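Side-chain contacts in NEQ263 (PDB 5BN3), which forms, together with its partner NeqA, the core complex of an unusual archaeal ATP synthase and probably binds ATP: residues E237-R242 with P252-T257; T229-A234 with T257-I262; I318-S323 with E382-D387; I118-P123 with K396-I401. All coordinates share one frame; numbering follows the deposited sequence.

How the contacts relate
The four contacts form two pairs at separate places in the chain. Contacts 1 and 2 both involve helix 228-241 and helix 255-263, contact 1 at their ends; they share Thr257 and have centres 9 Å apart, and Leu255 of contact 1 packs through CD1 on Ala232 of contact 2. Contacts 3 and 4, centres 10 Å apart, lie where the nucleotide-binding domain meets the C-terminal helices. They touch through Phe383, whose ring packs on Val120 and Ile401, and through a probable hydrogen bond of 2.7 Å between His122 NE2 and Leu320 O. Contact 2 is about 16 Å from contact 3 between nearest atoms. None of the four includes the ADP-binding Arg326, and all lie away from it.

Contact 1. Residues E237-R242 with P252-T257; sequences EISTLR and PAYLYT
Ser239 and Arg242, at the C-terminal end of helix 228-241, meet the type I beta turn that Pro252 to Leu255 makes just before helix 255-263, in the P-loop NTPase domain of the ATPase alpha/beta family. Tyr254 takes the N-cap position of that second helix, and the turn is closed by Leu255 N bonding to Pro252 O at 3.2 Å. The tyrosine ring leaves its backbone with CG wedged between N and the carbonyl carbon (chi1 50°), which turns it back over its own turn: Pro252 CB sits 3.6 Å above the plane of the Tyr254 ring, near the rim. The same Pro252 CB is also touched by Ser239, whose OG, anti to the backbone N, lies 3.5 Å away. Ser239 CB in turn lies 3.8 Å from Tyr254 OH.

Arg242 is the first residue to leave the helix, and its side chain bends at chi2 (135°) and chi3 to bring the guanidinium round to the phenol end. There Tyr254 OH lies at the edge of the guanidinium, close to its plane, while the two flat groups are turned 53° apart. The polar ends gather on Glu244, in the intervening loop: OE1 takes a salt bridge from Arg242 NE and a hydrogen bond with Tyr254 OH, and OE2 is bonded to Ser239 OG. Arg242 NH1 also bonds to Ile32 O, tying this corner to the N-terminal domain. Tyr254 OH ends up 2.9 Å from Arg242 NH2.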
loop_
_atom_site.group_PDB
_atom_site.type_symbol
_atom_site.label_atom_id
_atom_site.label_comp_id
_atom_site.label_asym_id
_atom_site.label_seq_id
_atom_site.Cartn_x
_atom_site.Cartn_y
_atom_site.Cartn_z
ATOM N N GLU B 237 -15.068 12.704 -9.699
ATOM C CA GLU B 237 -14.827 13.275 -11.014
ATOM C C GLU B 237 -14.836 14.801 -10.940
ATOM O O GLU B 237 -13.953 15.468 -11.484
ATOM C CB GLU B 237 -15.876 12.770 -12.004
ATOM C CG GLU B 237 -15.628 13.216 -13.424
ATOM C CD GLU B 237 -16.526 12.523 -14.423
ATOM O OE1 GLU B 237 -17.264 11.588 -14.035
ATOM O OE2 GLU B 237 -16.492 12.912 -15.606
ATOM N N ILE B 238 -15.832 15.341 -10.244
ATOM C CA ILE B 238 -15.952 16.780 -10.037
ATOM C C ILE B 238 -14.830 17.311 -9.153
ATOM O O ILE B 238 -14.241 18.353 -9.443
ATOM C CB ILE B 238 -17.316 17.128 -9.411
ATOM C CG1 ILE B 238 -18.442 16.667 -10.338
ATOM C CG2 ILE B 238 -17.423 18.619 -9.134
ATOM C CD1 ILE B 238 -19.825 16.889 -9.788
ATOM N N SER B 239 -14.535 16.590 -8.076
ATOM C CA SER B 239 -13.462 16.975 -7.167
ATOM C C SER B 239 -12.113 17.065 -7.872
ATOM O O SER B 239 -11.286 17.895 -7.514
ATOM C CB SER B 239 -13.368 15.985 -6.005
ATOM O OG SER B 239 -12.245 16.272 -5.194
ATOM N N THR B 240 -11.905 16.206 -8.865
ATOM C CA THR B 240 -10.651 16.153 -9.613
ATOM C C THR B 240 -10.595 17.239 -10.697
ATOM O O THR B 240 -9.515 17.718 -11.053
ATOM C CB THR B 240 -10.445 14.756 -10.246
ATOM O OG1 THR B 240 -10.551 13.749 -9.230
ATOM C CG2 THR B 240 -9.085 14.652 -10.897
ATOM N N LEU B 241 -11.760 17.636 -11.204
ATOM C CA LEU B 241 -11.847 18.718 -12.188
ATOM C C LEU B 241 -11.508 20.055 -11.537
ATOM O O LEU B 241 -10.734 20.846 -12.078
ATOM C CB LEU B 241 -13.235 18.757 -12.826
ATOM C CG LEU B 241 -13.491 17.680 -13.881
ATOM C CD1 LEU B 241 -14.924 17.737 -14.367
ATOM C CD2 LEU B 241 -12.530 17.839 -15.047
ATOM N N ARG B 242 -12.110 20.306 -10.380
ATOM C CA ARG B 242 -11.577 21.276 -9.443
ATOM C C ARG B 242 -10.209 20.701 -9.119
ATOM O O ARG B 242 -10.060 19.491 -9.038
ATOM C CB ARG B 242 -12.448 21.294 -8.187
ATOM C CG ARG B 242 -12.960 22.663 -7.780
ATOM C CD ARG B 242 -14.442 22.613 -7.414
ATOM N NE ARG B 242 -14.746 21.602 -6.400
ATOM C CZ ARG B 242 -15.957 21.387 -5.892
ATOM N NH1 ARG B 242 -16.991 22.114 -6.292
ATOM N NH2 ARG B 242 -16.133 20.445 -4.977
ATOM N N PRO B 252 -12.654 12.570 -2.740
ATOM C CA PRO B 252 -12.452 13.838 -2.026
ATOM C C PRO B 252 -12.444 13.658 -0.511
ATOM O O PRO B 252 -13.074 12.735 0.010
ATOM C CB PRO B 252 -13.661 14.684 -2.452
ATOM C CG PRO B 252 -14.679 13.698 -2.936
ATOM C CD PRO B 252 -13.893 12.573 -3.538
ATOM N N ALA B 253 -11.736 14.542 0.182
ATOM C CA ALA B 253 -11.602 14.478 1.633
ATOM C C ALA B 253 -12.935 14.617 2.365
ATOM O O ALA B 253 -13.093 14.121 3.483
ATOM C CB ALA B 253 -10.637 15.546 2.100
ATOM N N TYR B 254 -13.887 15.295 1.734
ATOM C CA TYR B 254 -15.188 15.554 2.341
ATOM C C TYR B 254 -16.244 14.518 1.954
ATOM O O TYR B 254 -17.438 14.778 2.083
ATOM C CB TYR B 254 -15.671 16.956 1.957
ATOM C CG TYR B 254 -15.595 17.239 0.477
ATOM C CD1 TYR B 254 -16.618 16.854 -0.379
ATOM C CD2 TYR B 254 -14.504 17.897 -0.065
ATOM C CE1 TYR B 254 -16.551 17.113 -1.729
ATOM C CE2 TYR B 254 -14.430 18.162 -1.408
ATOM C CZ TYR B 254 -15.453 17.768 -2.238
ATOM O OH TYR B 254 -15.379 18.030 -3.586
ATOM N N LEU B 255 -15.808 13.349 1.486
ATOM C CA LEU B 255 -16.740 12.312 1.034
ATOM C C LEU B 255 -17.762 11.923 2.104
ATOM O O LEU B 255 -18.948 11.791 1.812
ATOM C CB LEU B 255 -15.987 11.072 0.536
ATOM C CG LEU B 255 -16.869 9.928 0.022
ATOM C CD1 LEU B 255 -17.780 10.416 -1.090
ATOM C CD2 LEU B 255 -16.030 8.757 -0.462
ATOM N N TYR B 256 -17.303 11.756 3.342
ATOM C CA TYR B 256 -18.199 11.441 4.450
ATOM C C TYR B 256 -19.269 12.515 4.606
ATOM O O TYR B 256 -20.456 12.213 4.728
ATOM C CB TYR B 256 -17.406 11.304 5.754
ATOM C CG TYR B 256 -18.261 11.146 6.997
ATOM C CD1 TYR B 256 -18.693 12.255 7.716
ATOM C CD2 TYR B 256 -18.621 9.889 7.459
ATOM C CE1 TYR B 256 -19.469 12.116 8.849
ATOM C CE2 TYR B 256 -19.395 9.740 8.597
ATOM C CZ TYR B 256 -19.816 10.857 9.284
ATOM O OH TYR B 256 -20.585 10.722 10.415
ATOM N N THR B 257 -18.838 13.771 4.615
ATOM C CA THR B 257 -19.753 14.888 4.818
ATOM C C THR B 257 -20.757 15.010 3.670
ATOM O O THR B 257 -21.931 15.297 3.894
ATOM C CB THR B 257 -18.979 16.208 5.011
ATOM O OG1 THR B 257 -18.114 16.084 6.147
ATOM C CG2 THR B 257 -19.931 17.368 5.241
#

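Contact 2. Residues T229-A234 with T257-I262; sequences TNYADA and TDLASI
Tyr231 drives the outer part of its ring against Ile262, whose CD1 comes obliquely to 3.3 Å from Tyr231 CZ. Both residues sit on helices of the P-loop NTPase domain: helix 228-241, which follows strand 220-226 of the central, mostly parallel sheet, and helix 255-263. The two segments run at 128° to each other with their axes 11.6 Å apart, so the gap is spanned mainly by this one long aromatic side chain. With CG anti to the backbone N (chi1 173°) the ring is carried across toward helix 255-263. Nearer the ring's root Leu259 runs alongside it, pointing the other way, with Leu259 CD2 3.9 Å from Tyr231 CD2.

At the far end the phenol donates to Asp258. The carboxylate is nearly coplanar with the ring, and OD2 approaches at the ring edge. The hydrogen bond from Tyr231 OH to Asp258 OD2 is modelled at 2.3 Å, a length too short to be taken at face value. Arg204 of helix 196-215 reaches both partners, NH1 bonding to the Tyr231 hydroxyl and NH2 forming a salt bridge with Asp258 OD1. The aspartate backbone is gripped as well, one turn further along its own helix: Ser261 OG donates to Asp258 O at 2.6 Å, tilted 19° from the plane of that carbonyl.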
loop_
_atom_site.group_PDB
_atom_site.type_symbol
_atom_site.label_atom_id
_atom_site.label_comp_id
_atom_site.label_asym_id
_atom_site.label_seq_id
_atom_site.Cartn_x
_atom_site.Cartn_y
_atom_site.Cartn_z
ATOM N N THR B 229 -22.107 3.866 -5.055
ATOM C CA THR B 229 -20.729 3.774 -5.527
ATOM C C THR B 229 -20.549 4.598 -6.803
ATOM O O THR B 229 -19.494 5.197 -7.019
ATOM C CB THR B 229 -20.302 2.312 -5.750
ATOM O OG1 THR B 229 -20.453 1.584 -4.524
ATOM C CG2 THR B 229 -18.852 2.243 -6.179
ATOM N N ASN B 230 -21.583 4.633 -7.641
ATOM C CA ASN B 230 -21.568 5.487 -8.824
ATOM C C ASN B 230 -21.656 6.960 -8.445
ATOM O O ASN B 230 -21.083 7.813 -9.119
ATOM C CB ASN B 230 -22.718 5.139 -9.772
ATOM C CG ASN B 230 -22.572 3.770 -10.393
ATOM O OD1 ASN B 230 -21.471 3.226 -10.477
ATOM N ND2 ASN B 230 -23.687 3.204 -10.841
ATOM N N TYR B 231 -22.388 7.253 -7.375
ATOM C CA TYR B 231 -22.488 8.620 -6.875
ATOM C C TYR B 231 -21.132 9.135 -6.408
ATOM O O TYR B 231 -20.731 10.252 -6.738
ATOM C CB TYR B 231 -23.507 8.721 -5.734
ATOM C CG TYR B 231 -23.503 10.082 -5.080
ATOM C CD1 TYR B 231 -24.249 11.125 -5.605
ATOM C CD2 TYR B 231 -22.734 10.332 -3.952
ATOM C CE1 TYR B 231 -24.237 12.375 -5.021
ATOM C CE2 TYR B 231 -22.714 11.576 -3.365
ATOM C CZ TYR B 231 -23.463 12.594 -3.905
ATOM O OH TYR B 231 -23.445 13.834 -3.312
ATOM N N ALA B 232 -20.437 8.324 -5.620
ATOM C CA ALA B 232 -19.109 8.687 -5.146
ATOM C C ALA B 232 -18.144 8.904 -6.309
ATOM O O ALA B 232 -17.285 9.783 -6.253
ATOM C CB ALA B 232 -18.578 7.623 -4.206
ATOM N N ASP B 233 -18.291 8.096 -7.357
ATOM C CA ASP B 233 -17.441 8.198 -8.538
ATOM C C ASP B 233 -17.636 9.543 -9.233
ATOM O O ASP B 233 -16.674 10.175 -9.673
ATOM C CB ASP B 233 -17.745 7.052 -9.507
ATOM C CG ASP B 233 -16.875 7.090 -10.748
ATOM O OD1 ASP B 233 -17.204 7.845 -11.689
ATOM O OD2 ASP B 233 -15.861 6.359 -10.794
ATOM N N ALA B 234 -18.887 9.974 -9.329
ATOM C CA ALA B 234 -19.206 11.260 -9.935
ATOM C C ALA B 234 -18.664 12.412 -9.092
ATOM O O ALA B 234 -18.162 13.400 -9.631
ATOM C CB ALA B 234 -20.702 11.394 -10.123
ATOM N N THR B 257 -18.838 13.771 4.615
ATOM C CA THR B 257 -19.753 14.888 4.818
ATOM C C THR B 257 -20.757 15.010 3.670
ATOM O O THR B 257 -21.931 15.297 3.894
ATOM C CB THR B 257 -18.979 16.208 5.011
ATOM O OG1 THR B 257 -18.114 16.084 6.147
ATOM C CG2 THR B 257 -19.931 17.368 5.241
ATOM N N ASP B 258 -20.301 14.774 2.445
ATOM C CA ASP B 258 -21.194 14.850 1.295
ATOM C C ASP B 258 -22.216 13.715 1.295
ATOM O O ASP B 258 -23.394 13.937 1.017
ATOM C CB ASP B 258 -20.400 14.854 -0.008
ATOM C CG ASP B 258 -21.285 15.028 -1.219
ATOM O OD1 ASP B 258 -21.535 16.185 -1.619
ATOM O OD2 ASP B 258 -21.744 14.009 -1.771
ATOM N N LEU B 259 -21.769 12.502 1.609
ATOM C CA LEU B 259 -22.681 11.364 1.718
ATOM C C LEU B 259 -23.717 11.607 2.812
ATOM O O LEU B 259 -24.893 11.275 2.657
ATOM C CB LEU B 259 -21.904 10.071 1.991
ATOM C CG LEU B 259 -21.093 9.484 0.832
ATOM C CD1 LEU B 259 -20.312 8.252 1.278
ATOM C CD2 LEU B 259 -22.005 9.136 -0.335
ATOM N N ALA B 260 -23.275 12.199 3.915
ATOM C CA ALA B 260 -24.167 12.511 5.024
ATOM C C ALA B 260 -25.197 13.560 4.633
ATOM O O ALA B 260 -26.343 13.504 5.075
ATOM C CB ALA B 260 -23.372 12.976 6.219
ATOM N N SER B 261 -24.790 14.515 3.800
ATOM C CA SER B 261 -25.693 15.576 3.356
ATOM C C SER B 261 -26.834 15.009 2.516
ATOM O O SER B 261 -27.805 15.703 2.216
ATOM C CB SER B 261 -24.932 16.640 2.564
ATOM O OG SER B 261 -24.689 16.209 1.239
ATOM N N ILE B 262 -26.705 13.741 2.138
ATOM C CA ILE B 262 -27.766 13.020 1.448
ATOM C C ILE B 262 -28.519 12.090 2.405
ATOM O O ILE B 262 -29.742 12.172 2.520
ATOM C CB ILE B 262 -27.189 12.210 0.275
ATOM C CG1 ILE B 262 -26.696 13.159 -0.817
ATOM C CG2 ILE B 262 -28.222 11.261 -0.299
ATOM C CD1 ILE B 262 -26.159 12.444 -2.005
#

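Contact 3. Residues I318-S323 with E382-D387; sequences IDLLKS and EFIKQD
The backbones come closest at Ile318 and Ile384, whose CA atoms are 7.3 Å apart, where the loop before strand 324-325 passes the C-terminal end of helix 367-384. Ile384 is the last helical residue, in a wider pi-type turn, and Lys385 already leaves the helical path. The side chain of Ile384 supplies the main contact: it and Leu320 reach toward each other tip to tip, with CD1 of Ile384 3.7 Å from CD1 of Leu320. The same Ile384 CD1 lies 3.9 Å from Ile318 O. In both Leu320 and Ile384 the reaching branch, CG and CG1 respectively, stands anti to the carbonyl carbon.

What gives the loop its shape is Asp319 beside them. Its OD1 accepts from Leu321 N, nearly along the C-O axis, and from Lys322 N, which arrives from well above the carboxylate plane; both bonds measure 3.0 Å from Asp319 OD1. The main-chain Asp319 O is held twice too, by Ser323 N and by Ser323 OG (2.6 Å to Asp319 O), from opposite faces of its plane. Ser323 OG is further bonded to Val304 N. The bond from Leu321 N makes this an Asx turn, and the loop it shapes carries Leu320 to the junction where the nucleotide-binding domain of the ATPase alpha/beta family meets the helical C-terminal domain.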
loop_
_atom_site.group_PDB
_atom_site.type_symbol
_atom_site.label_atom_id
_atom_site.label_comp_id
_atom_site.label_asym_id
_atom_site.label_seq_id
_atom_site.Cartn_x
_atom_site.Cartn_y
_atom_site.Cartn_z
ATOM N N ILE B 318 -28.824 -12.899 2.619
ATOM C CA ILE B 318 -28.504 -11.964 3.695
ATOM C C ILE B 318 -27.640 -12.578 4.799
ATOM O O ILE B 318 -28.011 -13.587 5.407
ATOM C CB ILE B 318 -29.793 -11.384 4.320
ATOM C CG1 ILE B 318 -30.513 -10.493 3.306
ATOM C CG2 ILE B 318 -29.476 -10.592 5.575
ATOM C CD1 ILE B 318 -31.800 -9.883 3.827
ATOM N N ASP B 319 -26.487 -11.962 5.048
ATOM C CA ASP B 319 -25.626 -12.336 6.167
ATOM C C ASP B 319 -26.267 -11.837 7.460
ATOM O O ASP B 319 -26.288 -10.634 7.725
ATOM C CB ASP B 319 -24.231 -11.721 5.981
ATOM C CG ASP B 319 -23.204 -12.256 6.972
ATOM O OD1 ASP B 319 -23.526 -12.420 8.171
ATOM O OD2 ASP B 319 -22.054 -12.504 6.548
ATOM N N LEU B 320 -26.793 -12.763 8.258
ATOM C CA LEU B 320 -27.533 -12.415 9.473
ATOM C C LEU B 320 -26.680 -11.713 10.523
ATOM O O LEU B 320 -27.200 -10.969 11.354
ATOM C CB LEU B 320 -28.167 -13.667 10.093
ATOM C CG LEU B 320 -29.454 -14.199 9.467
ATOM C CD1 LEU B 320 -29.938 -15.437 10.205
ATOM C CD2 LEU B 320 -30.524 -13.130 9.487
ATOM N N LEU B 321 -25.373 -11.946 10.484
ATOM C CA LEU B 321 -24.488 -11.434 11.524
ATOM C C LEU B 321 -23.773 -10.141 11.130
ATOM O O LEU B 321 -23.519 -9.286 11.978
ATOM C CB LEU B 321 -23.495 -12.515 11.958
ATOM C CG LEU B 321 -24.179 -13.728 12.593
ATOM C CD1 LEU B 321 -23.182 -14.795 12.997
ATOM C CD2 LEU B 321 -24.975 -13.277 13.792
ATOM N N LYS B 322 -23.463 -9.992 9.847
ATOM C CA LYS B 322 -22.867 -8.749 9.361
ATOM C C LYS B 322 -23.915 -7.656 9.208
ATOM O O LYS B 322 -23.595 -6.467 9.227
ATOM C CB LYS B 322 -22.146 -8.974 8.029
ATOM C CG LYS B 322 -20.843 -9.748 8.149
ATOM C CD LYS B 322 -20.148 -9.847 6.797
ATOM C CE LYS B 322 -18.860 -10.653 6.883
ATOM N NZ LYS B 322 -18.251 -10.855 5.537
ATOM N N SER B 323 -25.170 -8.066 9.052
ATOM C CA SER B 323 -26.267 -7.115 8.923
ATOM C C SER B 323 -26.623 -6.512 10.276
ATOM O O SER B 323 -26.331 -7.093 11.326
ATOM C CB SER B 323 -27.497 -7.772 8.293
ATOM O OG SER B 323 -27.198 -8.255 6.996
ATOM N N GLU B 382 -34.255 -22.925 5.731
ATOM C CA GLU B 382 -35.690 -22.808 5.979
ATOM C C GLU B 382 -36.133 -21.428 6.462
ATOM O O GLU B 382 -37.296 -21.062 6.318
ATOM C CB GLU B 382 -36.142 -23.884 6.975
ATOM C CG GLU B 382 -35.722 -25.297 6.589
ATOM C CD GLU B 382 -36.431 -26.361 7.405
ATOM O OE1 GLU B 382 -37.186 -25.997 8.331
ATOM O OE2 GLU B 382 -36.240 -27.561 7.115
ATOM N N PHE B 383 -35.208 -20.664 7.032
ATOM C CA PHE B 383 -35.540 -19.350 7.571
ATOM C C PHE B 383 -35.122 -18.227 6.619
ATOM O O PHE B 383 -35.944 -17.404 6.218
ATOM C CB PHE B 383 -34.894 -19.164 8.947
ATOM C CG PHE B 383 -35.205 -17.847 9.592
ATOM C CD1 PHE B 383 -36.415 -17.646 10.240
ATOM C CD2 PHE B 383 -34.283 -16.811 9.563
ATOM C CE1 PHE B 383 -36.704 -16.433 10.840
ATOM C CE2 PHE B 383 -34.567 -15.594 10.161
ATOM C CZ PHE B 383 -35.778 -15.405 10.799
ATOM N N ILE B 384 -33.842 -18.201 6.260
ATOM C CA ILE B 384 -33.327 -17.194 5.337
ATOM C C ILE B 384 -33.869 -17.403 3.925
ATOM O O ILE B 384 -34.386 -16.471 3.310
ATOM C CB ILE B 384 -31.781 -17.192 5.306
ATOM C CG1 ILE B 384 -31.225 -16.871 6.695
ATOM C CG2 ILE B 384 -31.266 -16.188 4.290
ATOM C CD1 ILE B 384 -29.710 -16.854 6.752
ATOM N N LYS B 385 -33.747 -18.629 3.418
ATOM C CA LYS B 385 -34.230 -18.963 2.081
ATOM C C LYS B 385 -35.737 -18.728 2.002
ATOM O O LYS B 385 -36.499 -19.217 2.841
ATOM C CB LYS B 385 -33.889 -20.417 1.730
ATOM C CG LYS B 385 -34.191 -20.807 0.283
ATOM C CD LYS B 385 -33.778 -22.249 -0.011
ATOM C CE LYS B 385 -34.163 -22.673 -1.425
ATOM N NZ LYS B 385 -33.349 -22.004 -2.477
ATOM N N GLN B 386 -36.152 -17.965 0.997
ATOM C CA GLN B 386 -37.535 -17.519 0.873
ATOM C C GLN B 386 -37.769 -17.013 -0.547
ATOM O O GLN B 386 -36.886 -16.387 -1.136
ATOM C CB GLN B 386 -37.806 -16.407 1.893
ATOM C CG GLN B 386 -39.150 -15.715 1.754
ATOM C CD GLN B 386 -39.330 -14.592 2.756
ATOM O OE1 GLN B 386 -38.649 -14.543 3.784
ATOM N NE2 GLN B 386 -40.247 -13.681 2.461
ATOM N N ASP B 387 -38.947 -17.280 -1.102
ATOM C CA ASP B 387 -39.234 -16.876 -2.478
ATOM C C ASP B 387 -39.370 -15.359 -2.630
ATOM O O ASP B 387 -39.784 -14.659 -1.702
ATOM C CB ASP B 387 -40.496 -17.566 -2.998
ATOM C CG ASP B 387 -40.686 -17.380 -4.491
ATOM O OD1 ASP B 387 -41.335 -16.391 -4.894
ATOM O OD2 ASP B 387 -40.176 -18.217 -5.267
#

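Contact 4. Residues I118-P123 with K396-I401; sequences IDVAHP and KSFEII
Val120 meets helix 394-408 with both of its methyls, and the apolar packing is built round it. CG1 stands anti to the backbone N (chi1 178°) and meets Ile401 tip to tip, 3.8 Å from Ile401 CD1. CG2, anti to the carbonyl carbon, points at the preceding turn of the same helix: it touches Ser397 CB at 3.7 Å and comes more loosely, and obliquely, to 4.3 Å from Phe398 CE1. The two branches thus reach residues one helical turn apart, Ser397 and Ile401, while the nearest approach of the backbones is 7.2 Å, between the CA atoms of Val120 and Ser397. Leu343 of helix 334-356 also packs on Val120.

In fold terms this joins the nucleotide-binding domain, at the short helix 116-119, to the helical C-terminal domain of V- and A-type ATP synthases, across some 270 residues of chain.

Phe398 also has aromatic neighbours on helix 334-356: its ring stacks with Tyr339 and meets His336 edge-to-face.

The polar link is indirect. One water donates to Asp119 OD2 at 3.0 Å and accepts from Ser397 OG at 2.7 Å, bridging the segments beside the valine. Ser397 OG is also bonded to Ser116 OG. The Asp119 carboxylate is held in turn by the loop before it, OD1 bonding to Thr113 OG1 and OD2 accepting from Gly114 N.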
loop_
_atom_site.group_PDB
_atom_site.type_symbol
_atom_site.label_atom_id
_atom_site.label_comp_id
_atom_site.label_asym_id
_atom_site.label_seq_id
_atom_site.Cartn_x
_atom_site.Cartn_y
_atom_site.Cartn_z
ATOM N N ILE B 118 -34.937 -10.347 7.563
ATOM C CA ILE B 118 -34.962 -8.941 7.958
ATOM C C ILE B 118 -35.841 -8.714 9.191
ATOM O O ILE B 118 -35.375 -8.194 10.203
ATOM C CB ILE B 118 -35.476 -8.047 6.809
ATOM C CG1 ILE B 118 -34.460 -8.011 5.662
ATOM C CG2 ILE B 118 -35.753 -6.636 7.308
ATOM C CD1 ILE B 118 -34.907 -7.175 4.474
ATOM N N ASP B 119 -37.108 -9.117 9.106
ATOM C CA ASP B 119 -38.111 -8.767 10.118
ATOM C C ASP B 119 -37.809 -9.189 11.561
ATOM O O ASP B 119 -38.092 -8.442 12.496
ATOM C CB ASP B 119 -39.489 -9.297 9.705
ATOM C CG ASP B 119 -40.072 -8.554 8.520
ATOM O OD1 ASP B 119 -39.583 -7.450 8.200
ATOM O OD2 ASP B 119 -41.033 -9.071 7.913
ATOM N N VAL B 120 -37.253 -10.382 11.745
ATOM C CA VAL B 120 -36.997 -10.886 13.093
ATOM C C VAL B 120 -35.847 -10.161 13.791
ATOM O O VAL B 120 -36.045 -9.507 14.812
ATOM C CB VAL B 120 -36.721 -12.405 13.090
ATOM C CG1 VAL B 120 -36.411 -12.887 14.493
ATOM C CG2 VAL B 120 -37.918 -13.155 12.535
ATOM N N ALA B 121 -34.649 -10.262 13.228
ATOM C CA ALA B 121 -33.460 -9.741 13.897
ATOM C C ALA B 121 -33.081 -8.320 13.487
ATOM O O ALA B 121 -32.478 -7.593 14.269
ATOM C CB ALA B 121 -32.291 -10.676 13.687
ATOM N N HIS B 122 -33.423 -7.920 12.267
ATOM C CA HIS B 122 -32.999 -6.607 11.772
ATOM C C HIS B 122 -34.123 -5.784 11.143
ATOM O O HIS B 122 -33.980 -5.319 10.010
ATOM C CB HIS B 122 -31.872 -6.780 10.744
ATOM C CG HIS B 122 -30.817 -7.758 11.159
ATOM N ND1 HIS B 122 -29.986 -7.550 12.238
ATOM C CD2 HIS B 122 -30.448 -8.952 10.629
ATOM C CE1 HIS B 122 -29.157 -8.571 12.361
ATOM N NE2 HIS B 122 -29.417 -9.435 11.395
ATOM N N PRO B 123 -35.237 -5.584 11.875
ATOM C CA PRO B 123 -36.388 -4.943 11.230
ATOM C C PRO B 123 -36.145 -3.488 10.848
ATOM O O PRO B 123 -35.412 -2.770 11.537
ATOM C CB PRO B 123 -37.483 -5.027 12.299
ATOM C CG PRO B 123 -36.747 -5.093 13.591
ATOM C CD PRO B 123 -35.494 -5.874 13.297
ATOM N N LYS B 396 -45.419 -16.088 11.436
ATOM C CA LYS B 396 -44.930 -17.207 10.635
ATOM C C LYS B 396 -43.418 -17.366 10.789
ATOM O O LYS B 396 -42.908 -18.484 10.875
ATOM C CB LYS B 396 -45.302 -17.016 9.161
ATOM C CG LYS B 396 -44.777 -18.106 8.233
ATOM C CD LYS B 396 -45.281 -19.483 8.652
ATOM C CE LYS B 396 -44.687 -20.587 7.789
ATOM N NZ LYS B 396 -45.072 -20.469 6.359
ATOM N N SER B 397 -42.709 -16.243 10.834
ATOM C CA SER B 397 -41.261 -16.258 11.017
ATOM C C SER B 397 -40.870 -16.834 12.379
ATOM O O SER B 397 -39.880 -17.559 12.490
ATOM C CB SER B 397 -40.687 -14.847 10.848
ATOM O OG SER B 397 -40.833 -14.393 9.512
ATOM N N PHE B 398 -41.649 -16.507 13.407
ATOM C CA PHE B 398 -41.431 -17.048 14.746
ATOM C C PHE B 398 -41.665 -18.557 14.771
ATOM O O PHE B 398 -40.926 -19.297 15.420
ATOM C CB PHE B 398 -42.361 -16.373 15.760
ATOM C CG PHE B 398 -42.018 -14.936 16.049
ATOM C CD1 PHE B 398 -40.770 -14.418 15.724
ATOM C CD2 PHE B 398 -42.946 -14.106 16.661
ATOM C CE1 PHE B 398 -40.462 -13.094 15.999
ATOM C CE2 PHE B 398 -42.643 -12.784 16.937
ATOM C CZ PHE B 398 -41.399 -12.280 16.608
ATOM N N GLU B 399 -42.705 -19.000 14.065
ATOM C CA GLU B 399 -43.045 -20.419 13.977
ATOM C C GLU B 399 -41.925 -21.238 13.344
ATOM O O GLU B 399 -41.646 -22.359 13.773
ATOM C CB GLU B 399 -44.335 -20.612 13.172
ATOM C CG GLU B 399 -45.600 -20.148 13.875
ATOM C CD GLU B 399 -46.835 -20.323 13.014
ATOM O OE1 GLU B 399 -46.766 -21.085 12.024
ATOM O OE2 GLU B 399 -47.871 -19.696 13.319
ATOM N N ILE B 400 -41.298 -20.679 12.313
ATOM C CA ILE B 400 -40.174 -21.335 11.655
ATOM C C ILE B 400 -39.012 -21.513 12.632
ATOM O O ILE B 400 -38.414 -22.587 12.706
ATOM C CB ILE B 400 -39.708 -20.547 10.408
ATOM C CG1 ILE B 400 -40.806 -20.545 9.338
ATOM C CG2 ILE B 400 -38.443 -21.148 9.837
ATOM C CD1 ILE B 400 -40.468 -19.719 8.108
ATOM N N ILE B 401 -38.711 -20.460 13.389
ATOM C CA ILE B 401 -37.659 -20.508 14.401
ATOM C C ILE B 401 -37.959 -21.582 15.448
ATOM O O ILE B 401 -37.076 -22.360 15.816
ATOM C CB ILE B 401 -37.477 -19.137 15.091
ATOM C CG1 ILE B 401 -36.977 -18.094 14.085
ATOM C CG2 ILE B 401 -36.502 -19.240 16.245
ATOM C CD1 ILE B 401 -36.838 -16.693 14.665
HETATM O O HOH W 1 -41.508 -11.918 8.792
#